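O-methyltransferase (Burkholderia thailandensis, PDB 3MCZ) probably catalyses the transfer of a methyl group from S-adenosylmethionine to a hydroxyl oxygen of a substrate not yet identified, working as a dimer. Local coordinates at residues R181-L186 with T192-V197; V252-C257 with R267-H272; H272-V277 with R327-A332; P320-V325 with T342-Q347. All blocks are in the same frame, centred on the assembly; numbering follows the deposited sequence. Where two conformers were deposited one is given.

In the fold
Contacts 1, 2 and 4 seat a helix on the mixed seven-stranded sheet of the methyltransferase domain; contact 3 joins the ends of two of those helices. Their touching residues are buried apart from the partly exposed Ala329. Contacts 1 and 2 rest on neighbouring parallel strands, 182-186 and 251-255, joined by backbone hydrogen bonds between Met253 and the pair Ile184 and Leu186. Contacts 2 and 3 share helix 263-275 and even His272; contacts 3 and 4 share helix 319-328, whose far end lies in contact 3. Chemistry follows position: contacts 2 and 4 are leucine-centred and wholly apolar, contact 3 is built on small methyls where two helices end, and contact 1 alone adds a carboxylate and a water.

Contact 1: R181-L186 with T192-V197; sequences RTVIDL and TYLAQV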
loop_
_atom_site.group_PDB
_atom_site.type_symbol
_atom_site.label_atom_id
_atom_site.label_comp_id
_atom_site.label_asym_id
_atom_site.label_seq_id
_atom_site.Cartn_x
_atom_site.Cartn_y
_atom_site.Cartn_z
ATOM N N ARG A 181 28.569 -26.410 -24.753
ATOM C CA ARG A 181 29.438 -26.951 -23.712
ATOM C C ARG A 181 29.697 -26.001 -22.584
ATOM O O ARG A 181 29.899 -26.432 -21.469
ATOM C CB ARG A 181 30.783 -27.355 -24.315
ATOM C CG ARG A 181 30.687 -28.503 -25.265
ATOM C CD ARG A 181 30.111 -29.758 -24.602
ATOM N NE ARG A 181 30.883 -30.252 -23.439
ATOM C CZ ARG A 181 31.972 -31.023 -23.516
ATOM N NH1 ARG A 181 32.466 -31.412 -24.695
ATOM N NH2 ARG A 181 32.581 -31.401 -22.400
ATOM N N THR A 182 29.740 -24.702 -22.878
ATOM C CA THR A 182 30.091 -23.718 -21.872
ATOM C C THR A 182 29.094 -22.576 -21.834
ATOM O O THR A 182 28.540 -22.174 -22.874
ATOM C CB THR A 182 31.477 -23.113 -22.126
ATOM O OG1 THR A 182 31.525 -22.589 -23.465
ATOM C CG2 THR A 182 32.595 -24.187 -21.898
ATOM N N VAL A 183 28.881 -22.087 -20.613
ATOM C CA VAL A 183 27.966 -21.012 -20.305
ATOM C C VAL A 183 28.630 -19.993 -19.365
ATOM O O VAL A 183 29.276 -20.357 -18.369
ATOM C CB VAL A 183 26.694 -21.523 -19.567
ATOM C CG1 VAL A 183 25.682 -20.357 -19.353
ATOM C CG2 VAL A 183 26.052 -22.666 -20.268
ATOM N N ILE A 184 28.409 -18.719 -19.644
ATOM C CA ILE A 184 28.787 -17.631 -18.764
ATOM C C ILE A 184 27.510 -16.881 -18.316
ATOM O O ILE A 184 26.718 -16.453 -19.160
ATOM C CB ILE A 184 29.774 -16.706 -19.486
ATOM C CG1 ILE A 184 31.114 -17.391 -19.638
ATOM C CG2 ILE A 184 29.898 -15.387 -18.776
ATOM C CD1 ILE A 184 32.146 -16.588 -20.400
ATOM N N ASP A 185 27.298 -16.781 -16.998
ATOM C CA ASP A 185 26.137 -16.077 -16.391
ATOM C C ASP A 185 26.640 -14.724 -15.834
ATOM O O ASP A 185 27.290 -14.658 -14.773
ATOM C CB ASP A 185 25.540 -16.950 -15.266
ATOM C CG ASP A 185 24.125 -16.531 -14.834
ATOM O OD1 ASP A 185 23.467 -15.680 -15.507
ATOM O OD2 ASP A 185 23.652 -17.092 -13.801
ATOM N N LEU A 186 26.339 -13.659 -16.552
ATOM C CA LEU A 186 26.836 -12.337 -16.227
ATOM C C LEU A 186 25.907 -11.690 -15.181
ATOM O O LEU A 186 24.696 -11.630 -15.363
ATOM C CB LEU A 186 26.947 -11.473 -17.484
ATOM C CG LEU A 186 27.939 -11.914 -18.589
ATOM C CD1 LEU A 186 27.689 -11.066 -19.865
ATOM C CD2 LEU A 186 29.411 -11.863 -18.154
ATOM N N THR A 192 20.490 -19.048 -9.891
ATOM C CA THR A 192 19.520 -20.114 -10.046
ATOM C C THR A 192 19.361 -20.503 -11.519
ATOM O O THR A 192 19.158 -21.678 -11.805
ATOM C CB THR A 192 18.160 -19.753 -9.388
ATOM O OG1 THR A 192 18.388 -19.484 -7.994
ATOM C CG2 THR A 192 17.205 -20.882 -9.481
ATOM N N TYR A 193 19.469 -19.546 -12.441
ATOM C CA TYR A 193 19.325 -19.894 -13.859
ATOM C C TYR A 193 20.465 -20.840 -14.264
ATOM O O TYR A 193 20.222 -21.889 -14.850
ATOM C CB TYR A 193 19.326 -18.676 -14.770
ATOM C CG TYR A 193 18.136 -17.723 -14.596
ATOM C CD1 TYR A 193 18.156 -16.704 -13.633
ATOM C CD2 TYR A 193 17.018 -17.830 -15.400
ATOM C CE1 TYR A 193 17.080 -15.838 -13.480
ATOM C CE2 TYR A 193 15.923 -16.978 -15.252
ATOM C CZ TYR A 193 15.959 -15.974 -14.291
ATOM O OH TYR A 193 14.879 -15.109 -14.146
ATOM N N LEU A 194 21.693 -20.479 -13.934
ATOM C CA LEU A 194 22.827 -21.303 -14.355
ATOM C C LEU A 194 22.776 -22.695 -13.755
ATOM O O LEU A 194 22.985 -23.678 -14.458
ATOM C CB LEU A 194 24.132 -20.633 -13.986
ATOM C CG LEU A 194 25.363 -21.418 -14.442
ATOM C CD1 LEU A 194 25.392 -21.499 -15.982
ATOM C CD2 LEU A 194 26.611 -20.787 -13.927
ATOM N N ALA A 195 22.486 -22.773 -12.452
ATOM C CA ALA A 195 22.439 -24.033 -11.758
ATOM C C ALA A 195 21.387 -24.956 -12.369
ATOM O O ALA A 195 21.644 -26.144 -12.575
ATOM C CB ALA A 195 22.170 -23.808 -10.248
ATOM N N GLN A 196 20.198 -24.426 -12.661
ATOM C CA GLN A 196 19.127 -25.256 -13.183
ATOM C C GLN A 196 19.443 -25.700 -14.608
ATOM O O GLN A 196 19.092 -26.808 -15.003
ATOM C CB GLN A 196 17.789 -24.522 -13.127
ATOM C CG GLN A 196 17.141 -24.555 -11.762
ATOM C CD GLN A 196 16.116 -25.660 -11.644
ATOM O OE1 GLN A 196 14.910 -25.405 -11.661
ATOM N NE2 GLN A 196 16.582 -26.894 -11.541
ATOM N N VAL A 197 20.096 -24.829 -15.362
ATOM C CA VAL A 197 20.540 -25.132 -16.723
ATOM C C VAL A 197 21.571 -26.283 -16.652
ATOM O O VAL A 197 21.437 -27.257 -17.359
ATOM C CB VAL A 197 21.170 -23.891 -17.418
ATOM C CG1 VAL A 197 21.872 -24.297 -18.727
ATOM C CG2 VAL A 197 20.077 -22.792 -17.727
HETATM O O HOH W 1 21.499 -16.904 -12.464
#
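Strand 182-186 and the first turns of helix 192-200 come nearest at Asp185 and Leu194, whose CA atoms lie 6.5 Å apart, close enough for one layer of side chains. Val183 and Asp185, two residues apart on the strand, both face the helix, and Leu194 lies against both. Leu194 CD1 rests against Val183 CG1 at 3.6 Å, while its CB meets Asp185 OD2 at 3.6 Å. With CG anti to the backbone N (chi1 -178°), Leu194 reaches across to the valine, a branched residue suited to a strand. Asp185 stands near the strand's end beside the start of the helix, where amide N-H groups still lack helical partners. A water lies a short 2.5 Å from Asp185 OD2 and accepts a weak bond from Tyr193 N at 3.3 Å, in the plane of the tyrosine ring at its edge. Strand, glycine-rich turn and helix form the opening of a Rossmann-like beta-alpha-beta unit; in relatives this turn wraps the S-adenosylmethionine, and it probably does so here. Around the contact, Leu194 also packs on Ile208 of strand 205-210, Val183 and Asp185 on Met253 of strand 251-255, and Tyr193 on helix 150-172.

Contact 2: V252-C257 with R267-H272; sequences VMLNDC and REVIGH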
loop_
_atom_site.group_PDB
_atom_site.type_symbol
_atom_site.label_atom_id
_atom_site.label_comp_id
_atom_site.label_asym_id
_atom_site.label_seq_id
_atom_site.Cartn_x
_atom_site.Cartn_y
_atom_site.Cartn_z
ATOM N N VAL A 252 25.945 -17.086 -23.319
ATOM C CA VAL A 252 26.238 -16.020 -22.373
ATOM C C VAL A 252 24.890 -15.482 -21.925
ATOM O O VAL A 252 24.016 -15.248 -22.744
ATOM C CB VAL A 252 27.098 -14.902 -23.036
ATOM C CG1 VAL A 252 27.328 -13.712 -22.083
ATOM C CG2 VAL A 252 28.430 -15.500 -23.577
HETATM N N MSE A 253 24.694 -15.289 -20.620
HETATM C CA MSE A 253 23.389 -14.860 -20.140
HETATM C C MSE A 253 23.488 -13.534 -19.387
HETATM O O MSE A 253 24.390 -13.354 -18.596
HETATM C CB MSE A 253 22.782 -15.921 -19.217
HETATM C CG MSE A 253 22.743 -17.287 -19.794
HETATM SE SE MSE A 253 21.669 -18.531 -18.781
HETATM C CE MSE A 253 22.783 -18.751 -17.299
ATOM N N LEU A 254 22.519 -12.668 -19.651
ATOM C CA LEU A 254 22.263 -11.420 -18.945
ATOM C C LEU A 254 20.810 -11.465 -18.481
ATOM O O LEU A 254 19.930 -10.950 -19.158
ATOM C CB LEU A 254 22.398 -10.246 -19.897
ATOM C CG LEU A 254 23.737 -9.576 -20.102
ATOM C CD1 LEU A 254 23.596 -8.572 -21.256
ATOM C CD2 LEU A 254 24.277 -8.870 -18.791
ATOM N N ASN A 255 20.544 -12.078 -17.339
ATOM C CA ASN A 255 19.158 -12.354 -16.977
ATOM C C ASN A 255 18.656 -11.343 -15.963
ATOM O O ASN A 255 19.207 -11.264 -14.874
ATOM C CB ASN A 255 19.038 -13.765 -16.409
ATOM C CG ASN A 255 19.267 -14.833 -17.462
ATOM O OD1 ASN A 255 19.882 -15.867 -17.182
ATOM N ND2 ASN A 255 18.803 -14.572 -18.686
ATOM N N ASP A 256 17.654 -10.533 -16.354
ATOM C CA ASP A 256 16.893 -9.699 -15.418
ATOM C C ASP A 256 17.846 -8.805 -14.634
ATOM O O ASP A 256 17.727 -8.716 -13.409
ATOM C CB ASP A 256 16.090 -10.631 -14.488
ATOM C CG ASP A 256 14.917 -9.960 -13.768
ATOM O OD1 ASP A 256 14.398 -8.916 -14.221
ATOM O OD2 ASP A 256 14.487 -10.545 -12.732
ATOM N N CYS A 257 18.771 -8.135 -15.349
ATOM C CA CYS A 257 19.808 -7.277 -14.747
ATOM C C CYS A 257 20.137 -5.997 -15.512
ATOM O O CYS A 257 20.817 -5.118 -14.975
ATOM C CB CYS A 257 21.109 -8.055 -14.544
ATOM S SG CYS A 257 21.842 -8.637 -16.129
ATOM N N ARG A 267 24.140 -0.318 -23.113
ATOM C CA ARG A 267 24.658 -0.575 -24.480
ATOM C C ARG A 267 26.067 -1.161 -24.415
ATOM O O ARG A 267 26.368 -2.085 -25.123
ATOM C CB ARG A 267 24.622 0.697 -25.335
ATOM C CG ARG A 267 25.167 0.524 -26.740
ATOM C CD ARG A 267 25.171 1.837 -27.502
ATOM N NE ARG A 267 23.833 2.219 -27.944
ATOM C CZ ARG A 267 23.217 1.704 -29.014
ATOM N NH1 ARG A 267 23.780 0.741 -29.735
ATOM N NH2 ARG A 267 22.001 2.118 -29.331
ATOM N N GLU A 268 26.922 -0.648 -23.525
ATOM C CA GLU A 268 28.259 -1.191 -23.375
ATOM C C GLU A 268 28.291 -2.617 -22.847
ATOM O O GLU A 268 29.104 -3.416 -23.312
ATOM C CB GLU A 268 29.095 -0.292 -22.466
ATOM C CG GLU A 268 29.416 1.020 -23.170
ATOM C CD GLU A 268 29.941 2.099 -22.251
ATOM O OE1 GLU A 268 29.739 2.025 -21.011
ATOM O OE2 GLU A 268 30.524 3.059 -22.803
ATOM N N VAL A 269 27.417 -2.926 -21.893
ATOM C CA VAL A 269 27.339 -4.263 -21.290
ATOM C C VAL A 269 26.880 -5.278 -22.324
ATOM O O VAL A 269 27.397 -6.369 -22.379
ATOM C CB VAL A 269 26.392 -4.284 -20.114
ATOM C CG1 VAL A 269 26.080 -5.752 -19.650
ATOM C CG2 VAL A 269 27.019 -3.481 -18.957
ATOM N N ILE A 270 25.891 -4.905 -23.116
ATOM C CA ILE A 270 25.359 -5.780 -24.161
ATOM C C ILE A 270 26.454 -6.064 -25.179
ATOM O O ILE A 270 26.662 -7.207 -25.567
ATOM C CB ILE A 270 24.125 -5.175 -24.839
ATOM C CG1 ILE A 270 22.954 -5.142 -23.865
ATOM C CG2 ILE A 270 23.735 -5.991 -26.075
ATOM C CD1 ILE A 270 21.814 -4.246 -24.308
ATOM N N GLY A 271 27.178 -5.031 -25.608
ATOM C CA GLY A 271 28.300 -5.241 -26.503
ATOM C C GLY A 271 29.399 -6.171 -25.997
ATOM O O GLY A 271 29.895 -7.029 -26.730
ATOM N N HIS A 272 29.789 -5.984 -24.747
ATOM C CA HIS A 272 30.808 -6.817 -24.143
ATOM C C HIS A 272 30.307 -8.263 -24.062
ATOM O O HIS A 272 31.062 -9.208 -24.339
ATOM C CB HIS A 272 31.108 -6.333 -22.736
ATOM C CG HIS A 272 31.757 -4.984 -22.680
ATOM N ND1 HIS A 272 31.634 -4.149 -21.591
ATOM C CD2 HIS A 272 32.522 -4.327 -23.575
ATOM C CE1 HIS A 272 32.296 -3.028 -21.820
ATOM N NE2 HIS A 272 32.827 -3.105 -23.026
#
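In the Rossmann-like methyltransferase domain, strand 251-255 is followed by helix 263-275, which crosses over the sheet before the chain returns in the parallel neighbour, strand 281-288; Leu254 meeting Val269 and Ile270 is where that helix sits down on its strand. The nearest CA atoms, those of Leu254 and Ile270, are 8.3 Å apart, so side chains alone bridge the layers. Leu254 extends both methyls to the helix. Its CD2 touches Val269 CG1 at 3.7 Å, and its CD1 lies 4.1 Å from that same valine methyl, so CG1 is held against the fork of the leucine. CD1 also approaches Ile270 CG1 at 4.4 Å, a looser contact. The two main side chains cross obliquely. Val269 puts CG1 forward by setting it anti to the backbone N (chi1 168°), whereas the leucine torsion, chi1 -89°, is turned well away from a perfectly staggered value. Leucine suits the strand because its length spans the gap to the helix; valine suits the helix because a short branched side chain fills the remainder. Helix and strand have further cover: Leu254 leans on Leu186 and Ile285 of the flanking strands, Val269 on Leu239, and Ile270 on Val325 and Val326 of helix 319-328. Between the two segments the contact is purely hydrocarbon, so it draws on exclusion of water and dispersion forces, and its specificity lies in shape and not in directed bonds.

Contact 3: H272-V277 with R327-A332; sequences HAAGLV and RDAGLA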
loop_
_atom_site.group_PDB
_atom_site.type_symbol
_atom_site.label_atom_id
_atom_site.label_comp_id
_atom_site.label_asym_id
_atom_site.label_seq_id
_atom_site.Cartn_x
_atom_site.Cartn_y
_atom_site.Cartn_z
ATOM N N HIS A 272 29.789 -5.984 -24.747
ATOM C CA HIS A 272 30.808 -6.817 -24.143
ATOM C C HIS A 272 30.307 -8.263 -24.062
ATOM O O HIS A 272 31.062 -9.208 -24.339
ATOM C CB HIS A 272 31.108 -6.333 -22.736
ATOM C CG HIS A 272 31.757 -4.984 -22.680
ATOM N ND1 HIS A 272 31.634 -4.149 -21.591
ATOM C CD2 HIS A 272 32.522 -4.327 -23.575
ATOM C CE1 HIS A 272 32.296 -3.028 -21.820
ATOM N NE2 HIS A 272 32.827 -3.105 -23.026
ATOM N N ALA A 273 29.055 -8.413 -23.662
ATOM C CA ALA A 273 28.431 -9.723 -23.528
ATOM C C ALA A 273 28.427 -10.448 -24.853
ATOM O O ALA A 273 28.783 -11.635 -24.934
ATOM C CB ALA A 273 26.993 -9.610 -23.004
ATOM N N ALA A 274 28.011 -9.724 -25.880
ATOM C CA ALA A 274 27.926 -10.280 -27.216
ATOM C C ALA A 274 29.333 -10.729 -27.660
ATOM O O ALA A 274 29.472 -11.774 -28.268
ATOM C CB ALA A 274 27.358 -9.266 -28.168
ATOM N N GLY A 275 30.359 -9.945 -27.332
ATOM C CA GLY A 275 31.732 -10.300 -27.698
ATOM C C GLY A 275 32.190 -11.635 -27.096
ATOM O O GLY A 275 33.087 -12.297 -27.629
ATOM N N LEU A 276 31.567 -12.057 -25.992
ATOM C CA LEU A 276 31.924 -13.348 -25.375
ATOM C C LEU A 276 31.332 -14.562 -26.109
ATOM O O LEU A 276 31.780 -15.690 -25.875
ATOM C CB LEU A 276 31.478 -13.400 -23.923
ATOM C CG LEU A 276 32.087 -12.474 -22.862
ATOM C CD1 LEU A 276 31.281 -12.650 -21.617
ATOM C CD2 LEU A 276 33.520 -12.885 -22.650
ATOM N N VAL A 277 30.345 -14.339 -26.973
ATOM C CA VAL A 277 29.594 -15.407 -27.617
ATOM C C VAL A 277 30.404 -16.059 -28.770
ATOM O O VAL A 277 30.730 -15.400 -29.751
ATOM C CB VAL A 277 28.247 -14.910 -28.181
ATOM C CG1 VAL A 277 27.507 -16.084 -28.911
ATOM C CG2 VAL A 277 27.352 -14.282 -27.064
ATOM N N ARG A 327 21.273 -6.598 -32.207
ATOM C CA ARG A 327 21.491 -6.577 -33.664
ATOM C C ARG A 327 22.705 -5.743 -34.056
ATOM O O ARG A 327 23.518 -6.193 -34.846
ATOM C CB ARG A 327 20.271 -6.053 -34.421
ATOM C CG ARG A 327 19.145 -6.985 -34.379
ATOM C CD ARG A 327 18.048 -6.633 -35.401
ATOM N NE ARG A 327 16.846 -7.356 -34.984
ATOM C CZ ARG A 327 15.906 -6.876 -34.179
ATOM N NH1 ARG A 327 15.927 -5.614 -33.764
ATOM N NH2 ARG A 327 14.907 -7.674 -33.832
ATOM N N ASP A 328 22.854 -4.567 -33.441
ATOM C CA ASP A 328 24.005 -3.692 -33.698
ATOM C C ASP A 328 25.306 -4.421 -33.383
ATOM O O ASP A 328 26.312 -4.138 -34.011
ATOM C CB ASP A 328 23.964 -2.371 -32.895
ATOM C CG ASP A 328 22.879 -1.397 -33.367
ATOM O OD1 ASP A 328 22.309 -1.562 -34.469
ATOM O OD2 ASP A 328 22.561 -0.470 -32.586
ATOM N N ALA A 329 25.277 -5.362 -32.441
ATOM C CA ALA A 329 26.456 -6.165 -32.088
ATOM C C ALA A 329 26.720 -7.290 -33.067
ATOM O O ALA A 329 27.678 -8.028 -32.909
ATOM C CB ALA A 329 26.357 -6.699 -30.631
ATOM N N GLY A 330 25.888 -7.415 -34.096
ATOM C CA GLY A 330 26.075 -8.418 -35.128
ATOM C C GLY A 330 25.426 -9.765 -34.852
ATOM O O GLY A 330 25.807 -10.744 -35.466
ATOM N N LEU A 331 24.467 -9.840 -33.933
ATOM C CA LEU A 331 23.800 -11.107 -33.634
ATOM C C LEU A 331 22.386 -11.094 -34.215
ATOM O O LEU A 331 21.775 -10.041 -34.325
ATOM C CB LEU A 331 23.733 -11.371 -32.125
ATOM C CG LEU A 331 25.039 -11.368 -31.330
ATOM C CD1 LEU A 331 24.769 -11.677 -29.839
ATOM C CD2 LEU A 331 26.032 -12.356 -31.902
ATOM N N ALA A 332 21.894 -12.252 -34.634
ATOM C CA ALA A 332 20.523 -12.367 -35.161
ATOM C C ALA A 332 19.630 -12.562 -33.957
ATOM O O ALA A 332 19.948 -13.408 -33.108
ATOM C CB ALA A 332 20.411 -13.584 -36.097
#
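Ala274 and Ala329 meet methyl to methyl, nearly head on: the CB atoms are 3.7 Å apart, and the line between them continues the CA-CB bond of Ala274 with an angle of about 173° at its CB. Leu331 comes to the same methyl from the flank. Its CD1 lies 3.9 Å from Ala274 CB, in a direction about 90° away from that of Ala329 CB, so one alanine receives two neighbours without their crowding each other. The leucine places its branch by setting CG anti to the carbonyl carbon, beside the backbone N. Alanine fits on both sides because the backbones are close here, with 6.5 Å between the CA atoms of Ala274 and Ala329. The setting is a pair of helices, 263-275 and 319-328, that pack together on one side of the methyltransferase sheet and here come to their C-terminal ends. Helix 319-328 finishes in a Schellman motif: Gly330 has a positive phi of 89°, which glycine takes up readily, and its N bonds back to Arg327 O at 2.8 Å. That reversal turns the chain toward strand 332-338 and brings Leu331 in beside Ala274, buried against Leu283 and Arg348. On the other side, Val277 N bonds to Ala274 O at 3.0 Å as the chain leaves its helix, and Arg348 binds Ala274 O through NH2 and Val277 O through NE.

Contact 4: P320-V325 with T342-Q347; sequences PWIAGV and TLLIGQ
One face of the Trp321 indole carries Val325 CG2, 3.8 Å above the plane and displaced toward the rim, a packing between residues one turn apart in helix 319-328; the ring also meets His317, their planes inclined at about 45°. Trp321 lies on the side of the helix that meets Arg267 of helix 263-275; Ile322 points at strand 341-347, and Ala323 is beside it, turned partly aside. That strand is the antiparallel member slotted between 281-288 and 332-338, giving the 3-2-1-4-5-7-6 order characteristic of class I methyltransferases, and the helix packs on it. Leu344 points its fork at the helix, with CG anti to the carbonyl carbon (chi1 -63°). Its CD1 touches Ile322 CG2 at 3.5 Å, the closest approach, and lies 3.8 Å from Ala323 N, so this methyl presses on helix backbone as well as on a side chain. A small alanine at 323 lets the leucine come so near: the CA atoms of Ala323 and Leu344 are only 7.0 Å apart. Ile322, beta-branched, offers CG2 here while its bulk also packs on Ile285 and Thr287 of strand 281-288. Leu344 is flanked in turn by Val333 and Glu335 on strand 332-338. Both leucine methyls, CD1 and CD2, stand 4.2 Å from Ala323 CB, so the alanine methyl faces the fork evenly.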
loop_
_atom_site.group_PDB
_atom_site.type_symbol
_atom_site.label_atom_id
_atom_site.label_comp_id
_atom_site.label_asym_id
_atom_site.label_seq_id
_atom_site.Cartn_x
_atom_site.Cartn_y
_atom_site.Cartn_z
ATOM N N PRO A 320 12.313 -3.389 -27.531
ATOM C CA PRO A 320 12.809 -3.188 -28.885
ATOM C C PRO A 320 14.152 -2.468 -28.945
ATOM O O PRO A 320 14.930 -2.707 -29.875
ATOM C CB PRO A 320 11.719 -2.331 -29.559
ATOM C CG PRO A 320 10.474 -2.613 -28.750
ATOM C CD PRO A 320 10.996 -2.762 -27.337
ATOM N N TRP A 321 14.429 -1.601 -27.975
ATOM C CA TRP A 321 15.717 -0.897 -27.941
ATOM C C TRP A 321 16.834 -1.896 -27.597
ATOM O O TRP A 321 17.884 -1.912 -28.252
ATOM C CB TRP A 321 15.698 0.254 -26.931
ATOM C CG TRP A 321 16.992 0.957 -26.840
ATOM C CD1 TRP A 321 17.441 1.960 -27.636
ATOM C CD2 TRP A 321 18.016 0.698 -25.894
ATOM N NE1 TRP A 321 18.705 2.341 -27.247
ATOM C CE2 TRP A 321 19.088 1.552 -26.192
ATOM C CE3 TRP A 321 18.147 -0.210 -24.850
ATOM C CZ2 TRP A 321 20.266 1.563 -25.445
ATOM C CZ3 TRP A 321 19.324 -0.185 -24.096
ATOM C CH2 TRP A 321 20.354 0.705 -24.397
ATOM N N ILE A 322 16.595 -2.728 -26.587
ATOM C CA ILE A 322 17.549 -3.795 -26.256
ATOM C C ILE A 322 17.807 -4.693 -27.485
ATOM O O ILE A 322 18.955 -4.993 -27.820
ATOM C CB ILE A 322 17.090 -4.649 -25.045
ATOM C CG1 ILE A 322 16.976 -3.764 -23.795
ATOM C CG2 ILE A 322 18.079 -5.799 -24.825
ATOM C CD1 ILE A 322 16.237 -4.406 -22.527
ATOM N N ALA A 323 16.737 -5.113 -28.152
ATOM C CA ALA A 323 16.882 -5.967 -29.298
ATOM C C ALA A 323 17.713 -5.312 -30.388
ATOM O O ALA A 323 18.547 -5.986 -31.020
ATOM C CB ALA A 323 15.497 -6.424 -29.834
ATOM N N GLY A 324 17.530 -4.005 -30.612
ATOM C CA GLY A 324 18.324 -3.274 -31.611
ATOM C C GLY A 324 19.798 -3.234 -31.245
ATOM O O GLY A 324 20.650 -3.371 -32.123
ATOM N N VAL A 325 20.107 -3.110 -29.950
ATOM C CA VAL A 325 21.511 -3.132 -29.516
ATOM C C VAL A 325 22.185 -4.488 -29.808
ATOM O O VAL A 325 23.312 -4.564 -30.315
ATOM C CB VAL A 325 21.672 -2.767 -28.042
ATOM C CG1 VAL A 325 23.157 -2.840 -27.678
ATOM C CG2 VAL A 325 21.102 -1.353 -27.758
ATOM N N THR A 342 10.216 -10.818 -21.606
ATOM C CA THR A 342 10.693 -11.229 -22.904
ATOM C C THR A 342 12.103 -11.807 -22.736
ATOM O O THR A 342 12.980 -11.187 -22.120
ATOM C CB THR A 342 10.724 -10.034 -23.904
ATOM O OG1 THR A 342 9.388 -9.510 -24.062
ATOM C CG2 THR A 342 11.290 -10.431 -25.309
ATOM N N LEU A 343 12.309 -12.960 -23.343
ATOM C CA LEU A 343 13.620 -13.556 -23.508
ATOM C C LEU A 343 14.096 -13.271 -24.931
ATOM O O LEU A 343 13.429 -13.634 -25.924
ATOM C CB LEU A 343 13.573 -15.059 -23.220
ATOM C CG LEU A 343 14.920 -15.788 -23.351
ATOM C CD1 LEU A 343 15.954 -15.329 -22.279
ATOM C CD2 LEU A 343 14.676 -17.304 -23.249
ATOM N N LEU A 344 15.178 -12.522 -25.028
ATOM C CA LEU A 344 15.814 -12.231 -26.305
ATOM C C LEU A 344 16.977 -13.180 -26.456
ATOM O O LEU A 344 17.720 -13.425 -25.487
ATOM C CB LEU A 344 16.301 -10.782 -26.378
ATOM C CG LEU A 344 15.225 -9.695 -26.292
ATOM C CD1 LEU A 344 15.959 -8.286 -26.128
ATOM C CD2 LEU A 344 14.328 -9.721 -27.516
ATOM N N ILE A 345 17.114 -13.739 -27.659
ATOM C CA ILE A 345 18.148 -14.708 -27.947
ATOM C C ILE A 345 18.931 -14.155 -29.140
ATOM O O ILE A 345 18.451 -14.148 -30.279
ATOM C CB ILE A 345 17.533 -16.117 -28.228
ATOM C CG1 ILE A 345 16.636 -16.600 -27.063
ATOM C CG2 ILE A 345 18.619 -17.201 -28.518
ATOM C CD1 ILE A 345 15.104 -16.561 -27.378
ATOM N N GLY A 346 20.144 -13.715 -28.892
ATOM C CA GLY A 346 21.011 -13.273 -29.947
ATOM C C GLY A 346 21.932 -14.352 -30.434
ATOM O O GLY A 346 22.808 -14.808 -29.702
ATOM N N GLN A 347 21.817 -14.728 -31.692
ATOM C CA GLN A 347 22.554 -15.876 -32.182
ATOM C C GLN A 347 23.711 -15.430 -33.084
ATOM O O GLN A 347 23.500 -14.618 -33.990
ATOM C CB GLN A 347 21.558 -16.788 -32.905
ATOM C CG GLN A 347 20.244 -17.027 -32.036
ATOM C CD GLN A 347 18.964 -17.342 -32.836
ATOM O OE1 GLN A 347 18.889 -18.349 -33.538
ATOM N NE2 GLN A 347 17.934 -16.506 -32.665
#